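Long-range contacts in PmbA-related protein (PDB 1VL4), which probably acts as a metallopeptidase of the PmbA/TldD (U62) family and has been proposed to modulate DNA gyrase: residues A[29-34]-A[67-72]; A[61-66]-A[79-84]; A[245-250]-A[383-388]; A[273-278]-A[414-419]. All blocks are in the same frame, centred on the assembly; numbering follows the deposited sequence. Where two conformers were deposited one is given.

Interaction 1 of 4, residues A[29-34]-A[67-72]; sequences NGVEVQ and VLKDGK
At the open end of the beta hairpin of strands 32-48 and 51-69, Glu32 pairs with Leu68. This is an antiparallel hydrogen-bonded pair. Glu32 N donates to Leu68 O at 3.0 Å, within the plane of that carbonyl. Leu68 N returns a bond to Glu32 O at 2.9 Å and arrives from above the carbonyl plane. The same Glu32 O also takes a CA-H...O contact from Val67 CA at 3.3 Å. Val33 and Val67 form the next, non-hydrogen-bonded pair. Their side chains lie on one face of the six-stranded antiparallel sheet, turned to helices 15-29 and 84-93. In one of the two conformers of Val67, its CG2 meets Val33 CG2. Glu32 and Leu68 lie on the other face, with their CB atoms 4.2 Å apart. The Glu32 carboxylate bends away from Leu68, and its OE1 bonds to Thr168 OG1. Chain 29-34 enters the strand from a Schellman motif at Gly30, and strand 67-69 leaves by a type I' turn from Lys69 to Lys72. Val31 CG1 lies anti to its carbonyl carbon (chi1 -55°), which brings it over the aliphatic part of Lys69, 3.7 Å from Lys69 CD.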
loop_
_atom_site.group_PDB
_atom_site.type_symbol
_atom_site.label_atom_id
_atom_site.label_comp_id
_atom_site.label_asym_id
_atom_site.label_seq_id
_atom_site.Cartn_x
_atom_site.Cartn_y
_atom_site.Cartn_z
ATOM N N ASN A 29 7.789 16.108 34.805
ATOM C CA ASN A 29 8.188 14.694 34.879
ATOM C C ASN A 29 9.671 14.385 34.584
ATOM O O ASN A 29 10.104 13.226 34.622
ATOM C CB ASN A 29 7.227 13.848 34.026
ATOM C CG ASN A 29 5.834 13.699 34.683
ATOM O OD1 ASN A 29 5.628 12.804 35.490
ATOM N ND2 ASN A 29 4.886 14.605 34.350
ATOM N N GLY A 30 10.471 15.421 34.359
ATOM C CA GLY A 30 11.888 15.227 34.049
ATOM C C GLY A 30 12.129 14.542 32.700
ATOM O O GLY A 30 13.068 13.769 32.548
ATOM N N VAL A 31 11.284 14.822 31.719
ATOM C CA VAL A 31 11.498 14.357 30.350
ATOM C C VAL A 31 11.464 15.515 29.364
ATOM O O VAL A 31 11.055 16.631 29.722
ATOM C CB VAL A 31 10.428 13.286 29.978
ATOM C CG1 VAL A 31 10.446 12.159 30.989
ATOM C CG2 VAL A 31 9.026 13.882 29.873
ATOM N N GLU A 32 11.916 15.272 28.129
ATOM C CA GLU A 32 11.720 16.222 27.070
ATOM C C GLU A 32 10.486 15.739 26.304
ATOM O O GLU A 32 10.131 14.559 26.385
ATOM C CB GLU A 32 12.912 16.311 26.101
ATOM C CG GLU A 32 14.265 16.447 26.770
ATOM C CD GLU A 32 14.430 17.761 27.501
ATOM O OE1 GLU A 32 13.609 18.681 27.294
ATOM O OE2 GLU A 32 15.382 17.862 28.298
ATOM N N VAL A 33 9.810 16.657 25.628
ATOM C CA VAL A 33 8.726 16.297 24.708
ATOM C C VAL A 33 8.883 17.028 23.388
ATOM O O VAL A 33 9.404 18.171 23.313
ATOM C CB VAL A 33 7.304 16.499 25.340
ATOM C CG1 VAL A 33 6.989 17.994 25.525
ATOM C CG2 VAL A 33 6.252 15.826 24.534
ATOM N N GLN A 34 8.489 16.315 22.327
ATOM C CA GLN A 34 8.440 16.833 20.980
ATOM C C GLN A 34 7.083 16.540 20.365
ATOM O O GLN A 34 6.540 15.442 20.508
ATOM C CB GLN A 34 9.553 16.258 20.126
ATOM C CG GLN A 34 9.552 16.721 18.699
ATOM C CD GLN A 34 10.865 16.337 18.000
ATOM O OE1 GLN A 34 11.885 17.012 18.127
ATOM N NE2 GLN A 34 10.852 15.192 17.338
ATOM N N VAL A 67 8.034 11.560 23.804
ATOM C CA VAL A 67 8.703 11.916 25.068
ATOM C C VAL A 67 10.060 11.203 25.142
ATOM O O VAL A 67 10.142 10.001 24.825
ATOM C CB VAL A 67 7.858 11.536 26.253
ATOM C CG1 VAL A 67 8.621 11.727 27.544
ATOM C CG2 VAL A 67 6.555 12.358 26.259
ATOM N N LEU A 68 11.092 11.946 25.582
ATOM C CA LEU A 68 12.505 11.494 25.583
ATOM C C LEU A 68 12.985 11.489 27.022
ATOM O O LEU A 68 12.874 12.481 27.707
ATOM C CB LEU A 68 13.337 12.394 24.725
ATOM C CG LEU A 68 14.849 12.172 24.661
ATOM C CD1 LEU A 68 15.187 10.865 23.980
ATOM C CD2 LEU A 68 15.458 13.345 23.895
ATOM N N LYS A 69 13.402 10.328 27.508
ATOM C CA LYS A 69 13.975 10.197 28.844
ATOM C C LYS A 69 15.165 9.245 28.799
ATOM O O LYS A 69 15.009 8.098 28.437
ATOM C CB LYS A 69 12.956 9.670 29.829
ATOM C CG LYS A 69 13.347 9.834 31.297
ATOM C CD LYS A 69 12.291 9.204 32.181
ATOM C CE LYS A 69 12.555 9.336 33.679
ATOM N NZ LYS A 69 11.602 8.466 34.432
ATOM N N ASP A 70 16.351 9.752 29.136
ATOM C CA ASP A 70 17.585 8.964 29.237
ATOM C C ASP A 70 17.857 8.295 27.921
ATOM O O ASP A 70 18.211 7.121 27.889
ATOM C CB ASP A 70 17.521 7.904 30.348
ATOM C CG ASP A 70 17.422 8.502 31.744
ATOM O OD1 ASP A 70 18.053 9.558 31.976
ATOM O OD2 ASP A 70 16.718 7.905 32.602
ATOM N N GLY A 71 17.616 9.031 26.846
ATOM C CA GLY A 71 17.882 8.560 25.511
ATOM C C GLY A 71 16.876 7.573 24.939
ATOM O O GLY A 71 17.065 7.139 23.830
ATOM N N LYS A 72 15.846 7.230 25.707
ATOM C CA LYS A 72 14.765 6.372 25.262
ATOM C C LYS A 72 13.570 7.261 24.904
ATOM O O LYS A 72 13.349 8.286 25.575
ATOM C CB LYS A 72 14.372 5.427 26.373
ATOM C CG LYS A 72 15.266 4.227 26.516
ATOM C CD LYS A 72 14.764 3.358 27.638
ATOM C CE LYS A 72 15.933 2.702 28.375
ATOM N NZ LYS A 72 15.443 1.583 29.214
#

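Interaction 2 of 4, residues A[61-66]-A[79-84]; sequences FNVEIK and QVLENP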
loop_
_atom_site.group_PDB
_atom_site.type_symbol
_atom_site.label_atom_id
_atom_site.label_comp_id
_atom_site.label_asym_id
_atom_site.label_seq_id
_atom_site.Cartn_x
_atom_site.Cartn_y
_atom_site.Cartn_z
ATOM N N PHE A 61 -5.455 15.455 9.691
ATOM C CA PHE A 61 -4.749 16.084 10.765
ATOM C C PHE A 61 -4.136 14.978 11.625
ATOM O O PHE A 61 -4.847 14.074 12.046
ATOM C CB PHE A 61 -5.803 16.864 11.553
ATOM C CG PHE A 61 -5.304 17.433 12.789
ATOM C CD1 PHE A 61 -4.344 18.422 12.740
ATOM C CD2 PHE A 61 -5.738 16.943 14.031
ATOM C CE1 PHE A 61 -3.827 18.954 13.921
ATOM C CE2 PHE A 61 -5.262 17.466 15.201
ATOM C CZ PHE A 61 -4.301 18.476 15.165
ATOM N N ASN A 62 -2.832 15.012 11.842
ATOM C CA ASN A 62 -2.133 14.045 12.691
ATOM C C ASN A 62 -1.230 14.786 13.695
ATOM O O ASN A 62 -0.498 15.684 13.300
ATOM C CB ASN A 62 -1.242 13.136 11.814
ATOM C CG ASN A 62 -1.995 11.963 11.231
ATOM O OD1 ASN A 62 -2.442 11.050 11.963
ATOM N ND2 ASN A 62 -2.162 11.976 9.909
ATOM N N VAL A 63 -1.285 14.417 14.970
ATOM C CA VAL A 63 -0.331 14.941 15.951
ATOM C C VAL A 63 0.450 13.766 16.567
ATOM O O VAL A 63 -0.160 12.809 16.999
ATOM C CB VAL A 63 -1.050 15.726 17.026
ATOM C CG1 VAL A 63 -0.075 16.245 17.997
ATOM C CG2 VAL A 63 -1.757 16.868 16.388
ATOM N N GLU A 64 1.768 13.807 16.497
ATOM C CA GLU A 64 2.635 12.859 17.156
ATOM C C GLU A 64 3.230 13.512 18.390
ATOM O O GLU A 64 3.838 14.587 18.296
ATOM C CB GLU A 64 3.801 12.461 16.249
ATOM C CG GLU A 64 4.693 11.365 16.889
ATOM C CD GLU A 64 5.994 11.106 16.118
ATOM O OE1 GLU A 64 6.300 11.818 15.128
ATOM O OE2 GLU A 64 6.721 10.179 16.517
ATOM N N ILE A 65 3.107 12.823 19.515
ATOM C CA ILE A 65 3.660 13.257 20.792
ATOM C C ILE A 65 4.794 12.278 21.160
ATOM O O ILE A 65 4.542 11.070 21.344
ATOM C CB ILE A 65 2.610 13.254 21.859
ATOM C CG1 ILE A 65 1.488 14.245 21.537
ATOM C CG2 ILE A 65 3.222 13.608 23.255
ATOM C CD1 ILE A 65 0.132 13.677 21.567
ATOM N N LYS A 66 6.033 12.772 21.218
ATOM C CA LYS A 66 7.155 11.907 21.561
ATOM C C LYS A 66 7.879 12.428 22.815
ATOM O O LYS A 66 8.283 13.608 22.856
ATOM C CB LYS A 66 8.109 11.827 20.393
ATOM C CG LYS A 66 9.287 10.873 20.556
ATOM C CD LYS A 66 10.093 10.840 19.279
ATOM C CE LYS A 66 9.613 9.772 18.290
ATOM N NZ LYS A 66 10.513 9.671 17.091
ATOM N N GLN A 79 -5.285 11.929 16.142
ATOM C CA GLN A 79 -5.889 12.790 15.134
ATOM C C GLN A 79 -6.884 13.727 15.862
ATOM O O GLN A 79 -7.695 14.328 15.221
ATOM C CB GLN A 79 -6.589 11.972 14.029
ATOM C CG GLN A 79 -5.633 11.484 12.997
ATOM C CD GLN A 79 -6.199 10.509 12.012
ATOM O OE1 GLN A 79 -7.402 10.206 12.010
ATOM N NE2 GLN A 79 -5.325 9.984 11.151
ATOM N N VAL A 80 -6.797 13.846 17.184
ATOM C CA VAL A 80 -7.678 14.725 17.966
ATOM C C VAL A 80 -6.874 15.542 18.978
ATOM O O VAL A 80 -6.124 14.984 19.784
ATOM C CB VAL A 80 -8.758 13.926 18.758
ATOM C CG1 VAL A 80 -9.649 14.871 19.549
ATOM C CG2 VAL A 80 -9.626 13.044 17.836
ATOM N N LEU A 81 -7.057 16.863 18.975
ATOM C CA LEU A 81 -6.329 17.733 19.896
ATOM C C LEU A 81 -7.034 17.782 21.187
ATOM O O LEU A 81 -7.527 18.839 21.582
ATOM C CB LEU A 81 -6.200 19.183 19.369
ATOM C CG LEU A 81 -5.028 19.599 18.497
ATOM C CD1 LEU A 81 -4.779 21.097 18.598
ATOM C CD2 LEU A 81 -3.765 18.852 18.884
ATOM N N GLU A 82 -7.080 16.657 21.886
ATOM C CA GLU A 82 -7.751 16.623 23.182
ATOM C C GLU A 82 -6.935 15.836 24.204
ATOM O O GLU A 82 -6.109 14.989 23.828
ATOM C CB GLU A 82 -9.159 16.020 23.051
ATOM N N ASN A 83 -7.191 16.147 25.474
ATOM C CA ASN A 83 -6.670 15.419 26.620
ATOM C C ASN A 83 -5.153 15.316 26.512
ATOM O O ASN A 83 -4.620 14.227 26.321
ATOM C CB ASN A 83 -7.275 13.988 26.722
ATOM C CG ASN A 83 -8.803 13.972 26.998
ATOM O OD1 ASN A 83 -9.237 13.796 28.130
ATOM N ND2 ASN A 83 -9.591 14.086 25.957
ATOM N N PRO A 84 -4.453 16.449 26.641
ATOM C CA PRO A 84 -2.991 16.354 26.574
ATOM C C PRO A 84 -2.390 15.489 27.680
ATOM O O PRO A 84 -1.366 14.844 27.456
ATOM C CB PRO A 84 -2.535 17.818 26.700
ATOM C CG PRO A 84 -3.710 18.517 27.419
ATOM C CD PRO A 84 -4.914 17.837 26.867
#
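Polar contact centres on Gln79 and Asn62, whose side chains run side by side and point the same way. Gln79 NE2 donates to Asn62 OD1 at 3.2 Å, with an N-H...O angle of 160°. The acceptor lies in the Gln79 amide plane, but the donor sits above the Asn62 carbonyl plane. The two amides are turned 62° against each other. Asn62 CG is anti to its own carbonyl carbon (chi1 -85°), and this swings the amide back to Gln79 although its CB starts away from the loop. The other end of the Gln79 amide is held across the dimer: OE1 accepts from the backbone N of Phe61 of the second subunit. Replacing Gln79 by an alanine would probably leave Asn62 OD1 and that Phe61 N of the second subunit without these partners.

Among backbone contacts, Gln79 CA sends a CA-H...O contact to Phe61 O at 3.5 Å. Gln79 O lies at the edge of the Phe61 ring, in its plane, 3.5 Å from Phe61 CD2. The contact sits at strand 51-69 of the six-stranded antiparallel sheet, where the loop from strand 72-78 to helix 84-93 lies beside it. Leu81 is the centre of an inverse gamma turn in that loop.

The apolar contacts gather round Leu81. Its CG meets Phe61 CZ at 3.6 Å, at the ring edge and near the ring plane. Leu81 CD2 reaches on to Val63 CG2 at 3.8 Å, the two side chains crossing at about a right angle. Phe15 and Phe18 of helix 15-29 also touch Leu81.

Interaction 3 of 4, residues A[245-250]-A[383-388]; sequences LDLMEM and GEFSLF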
loop_
_atom_site.group_PDB
_atom_site.type_symbol
_atom_site.label_atom_id
_atom_site.label_comp_id
_atom_site.label_asym_id
_atom_site.label_seq_id
_atom_site.Cartn_x
_atom_site.Cartn_y
_atom_site.Cartn_z
ATOM N N LEU A 245 14.206 8.843 -14.168
ATOM C CA LEU A 245 13.538 9.378 -12.975
ATOM C C LEU A 245 13.018 8.225 -12.099
ATOM O O LEU A 245 13.138 8.304 -10.892
ATOM C CB LEU A 245 12.356 10.304 -13.326
ATOM C CG LEU A 245 12.724 11.681 -13.825
ATOM C CD1 LEU A 245 11.511 12.341 -14.442
ATOM C CD2 LEU A 245 13.312 12.495 -12.654
ATOM N N ASP A 246 12.420 7.200 -12.697
ATOM C CA ASP A 246 11.981 6.016 -11.901
ATOM C C ASP A 246 13.139 5.129 -11.426
ATOM O O ASP A 246 13.194 4.698 -10.255
ATOM C CB ASP A 246 11.005 5.145 -12.672
ATOM C CG ASP A 246 9.715 5.855 -13.020
ATOM O OD1 ASP A 246 9.350 6.862 -12.358
ATOM O OD2 ASP A 246 9.077 5.405 -14.005
ATOM N N LEU A 247 14.073 4.873 -12.335
ATOM C CA LEU A 247 15.155 3.974 -12.046
ATOM C C LEU A 247 16.010 4.483 -10.909
ATOM O O LEU A 247 16.399 3.693 -10.030
ATOM C CB LEU A 247 16.002 3.723 -13.315
ATOM C CG LEU A 247 17.051 2.605 -13.151
ATOM C CD1 LEU A 247 16.397 1.264 -12.849
ATOM C CD2 LEU A 247 17.863 2.481 -14.391
ATOM N N MET A 248 16.246 5.805 -10.886
ATOM C CA MET A 248 17.059 6.464 -9.865
ATOM C C MET A 248 16.535 6.227 -8.451
ATOM O O MET A 248 17.256 6.428 -7.482
ATOM C CB MET A 248 17.031 7.998 -10.036
ATOM C CG MET A 248 17.939 8.546 -11.046
ATOM S SD MET A 248 17.499 10.295 -11.241
ATOM C CE MET A 248 18.085 11.104 -9.774
ATOM N N GLU A 249 15.245 5.978 -8.317
ATOM C CA GLU A 249 14.686 5.716 -7.006
ATOM C C GLU A 249 15.364 4.571 -6.297
ATOM O O GLU A 249 15.409 4.559 -5.057
ATOM C CB GLU A 249 13.185 5.438 -7.111
ATOM C CG GLU A 249 12.510 6.690 -7.672
ATOM C CD GLU A 249 11.245 6.973 -6.989
ATOM O OE1 GLU A 249 10.265 6.288 -7.348
ATOM O OE2 GLU A 249 11.258 7.846 -6.076
ATOM N N MET A 250 15.912 3.620 -7.056
ATOM C CA MET A 250 16.603 2.490 -6.412
ATOM C C MET A 250 17.955 2.891 -5.784
ATOM O O MET A 250 18.567 2.131 -5.033
ATOM C CB MET A 250 16.716 1.333 -7.385
ATOM C CG MET A 250 17.931 1.352 -8.323
ATOM S SD MET A 250 17.919 -0.153 -9.347
ATOM C CE MET A 250 18.427 -1.435 -8.190
ATOM N N GLY A 383 21.858 -3.942 -5.895
ATOM C CA GLY A 383 21.922 -3.039 -7.050
ATOM C C GLY A 383 21.314 -3.624 -8.315
ATOM O O GLY A 383 21.107 -2.905 -9.319
ATOM N N GLU A 384 21.003 -4.920 -8.279
ATOM C CA GLU A 384 20.533 -5.615 -9.464
ATOM C C GLU A 384 19.111 -5.228 -9.791
ATOM O O GLU A 384 18.280 -5.027 -8.892
ATOM C CB GLU A 384 20.609 -7.131 -9.284
ATOM C CG GLU A 384 21.998 -7.679 -9.104
ATOM C CD GLU A 384 22.863 -7.451 -10.310
ATOM O OE1 GLU A 384 22.415 -7.740 -11.447
ATOM O OE2 GLU A 384 23.997 -6.990 -10.109
ATOM N N PHE A 385 18.858 -5.088 -11.099
ATOM C CA PHE A 385 17.536 -4.827 -11.621
ATOM C C PHE A 385 17.334 -5.679 -12.854
ATOM O O PHE A 385 18.303 -6.057 -13.517
ATOM C CB PHE A 385 17.285 -3.315 -11.908
ATOM C CG PHE A 385 18.136 -2.731 -13.053
ATOM C CD1 PHE A 385 17.727 -2.840 -14.386
ATOM C CD2 PHE A 385 19.328 -2.073 -12.781
ATOM C CE1 PHE A 385 18.488 -2.321 -15.411
ATOM C CE2 PHE A 385 20.097 -1.552 -13.812
ATOM C CZ PHE A 385 19.683 -1.681 -15.119
ATOM N N SER A 386 16.068 -5.995 -13.102
ATOM C CA SER A 386 15.575 -6.675 -14.302
ATOM C C SER A 386 14.132 -6.198 -14.522
ATOM O O SER A 386 13.227 -6.491 -13.738
ATOM C CB SER A 386 15.577 -8.178 -14.130
ATOM O OG SER A 386 15.034 -8.772 -15.289
ATOM N N LEU A 387 13.925 -5.430 -15.571
ATOM C CA LEU A 387 12.765 -4.567 -15.671
ATOM C C LEU A 387 12.227 -4.609 -17.076
ATOM O O LEU A 387 12.995 -4.524 -18.055
ATOM C CB LEU A 387 13.153 -3.115 -15.330
ATOM C CG LEU A 387 13.605 -2.805 -13.901
ATOM C CD1 LEU A 387 14.199 -1.415 -13.847
ATOM C CD2 LEU A 387 12.463 -2.956 -12.880
ATOM N N PHE A 388 10.913 -4.729 -17.189
ATOM C CA PHE A 388 10.247 -4.519 -18.454
ATOM C C PHE A 388 10.426 -3.067 -18.847
ATOM O O PHE A 388 10.524 -2.191 -17.994
ATOM C CB PHE A 388 8.763 -4.829 -18.362
ATOM C CG PHE A 388 8.457 -6.257 -18.068
ATOM C CD1 PHE A 388 8.419 -6.719 -16.761
ATOM C CD2 PHE A 388 8.168 -7.132 -19.086
ATOM C CE1 PHE A 388 8.120 -8.038 -16.485
ATOM C CE2 PHE A 388 7.856 -8.442 -18.810
ATOM C CZ PHE A 388 7.836 -8.890 -17.507
#
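Met250 reaches from a 3-10 turn to the start of strand 384-395, where it meets Phe385 and Gly383. Its CB points toward the strand, and CG sits between the backbone N and the carbonyl carbon (chi1 86°). About CB-CG the chain is extended, which carries it to the sulfur. SD lies 4.1 Å from Phe385 CB and 5.3 Å from the ring centroid, at 60° to the ring normal. This is an oblique Met-aromatic contact. At SD the chain bends (chi3 -74°) and carries the methyl to the backbone. CE ends 3.3 Å from Gly383 O and 3.7 Å from Glu384 O. Gly383 and Glu384 form a G1 beta bulge, and the methyl therefore packs on the carbonyls of the bulge. Strand 384-395, which starts at the bulge, belongs to the mixed sheet of the C-terminal region. The end of helix 241-247 and the 3-10 segment 248-250 pack on that sheet. With a serine here, Phe385 would probably lose its sulfur neighbour, and Gly383 O the methyl that packs on it.

Leu247, one turn earlier, covers the next part of the strand. Its CD1 lies over one face of the Phe385 ring, 4.4 Å from Phe385 CG. The same methyl meets Leu387 CD1 at 3.6 Å. Helices 374-377 and 412-417 close round this buried group: Met374 touches Leu247, Met250 and Leu387, and Leu415 touches Leu247 and Phe385.

Interaction 4 of 4, residues A[273-278]-A[414-419]; sequences EQVGNP and DLLRKI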
loop_
_atom_site.group_PDB
_atom_site.type_symbol
_atom_site.label_atom_id
_atom_site.label_comp_id
_atom_site.label_asym_id
_atom_site.label_seq_id
_atom_site.Cartn_x
_atom_site.Cartn_y
_atom_site.Cartn_z
ATOM N N GLU A 273 35.291 6.852 -3.264
ATOM C CA GLU A 273 35.670 6.058 -4.437
ATOM C C GLU A 273 34.874 6.504 -5.663
ATOM O O GLU A 273 33.821 7.141 -5.526
ATOM C CB GLU A 273 35.392 4.586 -4.171
ATOM C CG GLU A 273 36.141 4.050 -2.951
ATOM C CD GLU A 273 36.006 2.557 -2.790
ATOM O OE1 GLU A 273 35.148 1.942 -3.479
ATOM O OE2 GLU A 273 36.757 1.995 -1.959
ATOM N N GLN A 274 35.358 6.139 -6.855
ATOM C CA GLN A 274 34.631 6.411 -8.104
ATOM C C GLN A 274 33.542 5.405 -8.392
ATOM O O GLN A 274 33.747 4.404 -9.087
ATOM C CB GLN A 274 35.580 6.471 -9.294
ATOM C CG GLN A 274 36.305 7.767 -9.373
ATOM C CD GLN A 274 35.822 8.601 -10.497
ATOM O OE1 GLN A 274 34.626 8.862 -10.633
ATOM N NE2 GLN A 274 36.753 9.015 -11.351
ATOM N N VAL A 275 32.376 5.690 -7.855
ATOM C CA VAL A 275 31.233 4.830 -8.016
ATOM C C VAL A 275 30.565 5.032 -9.373
ATOM O O VAL A 275 30.007 4.106 -9.975
ATOM C CB VAL A 275 30.261 5.080 -6.861
ATOM C CG1 VAL A 275 28.867 4.578 -7.177
ATOM C CG2 VAL A 275 30.812 4.418 -5.627
ATOM N N GLY A 276 30.586 6.272 -9.840
ATOM C CA GLY A 276 30.037 6.565 -11.138
ATOM C C GLY A 276 31.059 7.086 -12.112
ATOM O O GLY A 276 32.213 7.381 -11.770
ATOM N N ASN A 277 30.602 7.224 -13.342
ATOM C CA ASN A 277 31.376 7.902 -14.379
ATOM C C ASN A 277 31.651 9.355 -13.958
ATOM O O ASN A 277 30.842 9.953 -13.276
ATOM C CB ASN A 277 30.592 7.876 -15.676
ATOM C CG ASN A 277 31.424 8.250 -16.845
ATOM O OD1 ASN A 277 31.658 9.428 -17.091
ATOM N ND2 ASN A 277 31.896 7.262 -17.559
ATOM N N PRO A 278 32.832 9.884 -14.289
ATOM C CA PRO A 278 33.129 11.286 -14.065
ATOM C C PRO A 278 32.083 12.272 -14.544
ATOM O O PRO A 278 31.956 13.359 -13.934
ATOM C CB PRO A 278 34.416 11.500 -14.822
ATOM C CG PRO A 278 35.139 10.196 -14.649
ATOM C CD PRO A 278 34.010 9.150 -14.762
ATOM N N ASP A 414 26.842 -0.165 -11.919
ATOM C CA ASP A 414 27.509 -0.288 -13.215
ATOM C C ASP A 414 26.901 0.661 -14.239
ATOM O O ASP A 414 27.597 1.228 -15.035
ATOM C CB ASP A 414 27.395 -1.713 -13.755
ATOM C CG ASP A 414 28.267 -2.701 -12.998
ATOM O OD1 ASP A 414 29.429 -2.350 -12.668
ATOM O OD2 ASP A 414 27.791 -3.835 -12.751
ATOM N N LEU A 415 25.592 0.796 -14.234
ATOM C CA LEU A 415 24.921 1.816 -15.035
ATOM C C LEU A 415 25.532 3.206 -14.817
ATOM O O LEU A 415 25.864 3.891 -15.790
ATOM C CB LEU A 415 23.433 1.856 -14.687
ATOM C CG LEU A 415 22.568 2.670 -15.651
ATOM C CD1 LEU A 415 21.211 2.023 -15.832
ATOM C CD2 LEU A 415 22.431 4.116 -15.191
ATOM N N LEU A 416 25.678 3.601 -13.543
ATOM C CA LEU A 416 26.273 4.869 -13.176
ATOM C C LEU A 416 27.666 4.987 -13.739
ATOM O O LEU A 416 28.050 6.080 -14.176
ATOM C CB LEU A 416 26.323 5.091 -11.646
ATOM C CG LEU A 416 24.979 5.273 -10.929
ATOM C CD1 LEU A 416 25.139 5.359 -9.394
ATOM C CD2 LEU A 416 24.208 6.466 -11.482
ATOM N N ARG A 417 28.419 3.872 -13.722
ATOM C CA ARG A 417 29.772 3.857 -14.287
ATOM C C ARG A 417 29.780 4.090 -15.782
ATOM O O ARG A 417 30.720 4.663 -16.297
ATOM C CB ARG A 417 30.515 2.522 -14.041
ATOM C CG ARG A 417 30.892 2.217 -12.609
ATOM C CD ARG A 417 32.044 3.074 -12.142
ATOM N NE ARG A 417 33.320 2.623 -12.697
ATOM C CZ ARG A 417 34.420 3.368 -12.776
ATOM N NH1 ARG A 417 35.518 2.839 -13.287
ATOM N NH2 ARG A 417 34.423 4.644 -12.380
ATOM N N LYS A 418 28.754 3.604 -16.472
ATOM C CA LYS A 418 28.674 3.641 -17.931
ATOM C C LYS A 418 27.882 4.818 -18.473
ATOM O O LYS A 418 27.647 4.915 -19.663
ATOM C CB LYS A 418 28.060 2.339 -18.423
ATOM C CG LYS A 418 28.992 1.145 -18.147
ATOM C CD LYS A 418 28.516 -0.152 -18.788
ATOM C CE LYS A 418 27.239 -0.708 -18.153
ATOM N NZ LYS A 418 26.910 -2.043 -18.780
ATOM N N ILE A 419 27.453 5.727 -17.616
ATOM C CA ILE A 419 26.868 6.973 -18.164
ATOM C C ILE A 419 28.024 7.831 -18.736
ATOM O O ILE A 419 28.836 8.365 -18.002
ATOM C CB ILE A 419 26.011 7.734 -17.148
ATOM C CG1 ILE A 419 24.728 6.927 -16.840
ATOM C CG2 ILE A 419 25.619 9.126 -17.714
ATOM C CD1 ILE A 419 23.971 7.368 -15.548
#
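Asn277 binds two successive carbonyls at the C-terminal end of a helix, one with its backbone N and the other with its side chain. The helix is 412-417 of the C-terminal region, and Lys418 is the first residue to leave helical angles. The partner is the irregular loop between helix 257-261 and strand 282-285. Asn277 N donates to Leu416 O at 2.9 Å with an almost straight angle of 174°, from above the carbonyl plane. Asn277 ND2 donates to Arg417 O at 3.1 Å. Arg417 O lies in the amide plane of Asn277, while the donor is tilted 30° from the Arg417 carbonyl plane. The side chain gets there because CG is anti to the backbone N (chi1 -166°). Asn277 OD1 accepts from the backbone N of Ala279, so both ends of the amide are engaged and its rotation is probably fixed.

The CA atoms of the two segments come closest at Gly276 and Arg417, where Gly276 CA and Arg417 CA are 4.2 Å apart. Gly276 CA sits 3.7 Å from Leu416 O. Val275 adds a looser apolar contact to Leu416. Val275 also touches Leu267 and Lys270, and Phe251 touches Leu416.

Arg417 starts away from the loop and then folds back over it, bent at chi2 and chi3. Its CD passes close to Val275 O. Beyond that the guanidinium reaches the backbone at Gln274 and Gly276. Gly276 O lies near the guanidinium plane, at its edge, 3.6 Å from Arg417 NH2.

How the interactions relate
Interactions 1 and 2 come first along the chain, and their segments alternate. Both use strand 51-69 of the six-stranded antiparallel sheet. Their centres are about 17 Å apart, and Gln34 N probably bonds to Lys66 O at 2.8 Å between them. Interactions 3 and 4 follow in the C-terminal region, and their segments also alternate. Their centres are about 15 Å apart, and Leu247 CD2 packs on Leu415 CD1 at 3.7 Å. Centres of the two pairs lie about 38 to 46 Å apart, and no atoms touch. The first pair therefore lies in a different part of the molecule from the C-terminal pair. Of the four, interaction 2 alone meets the second subunit.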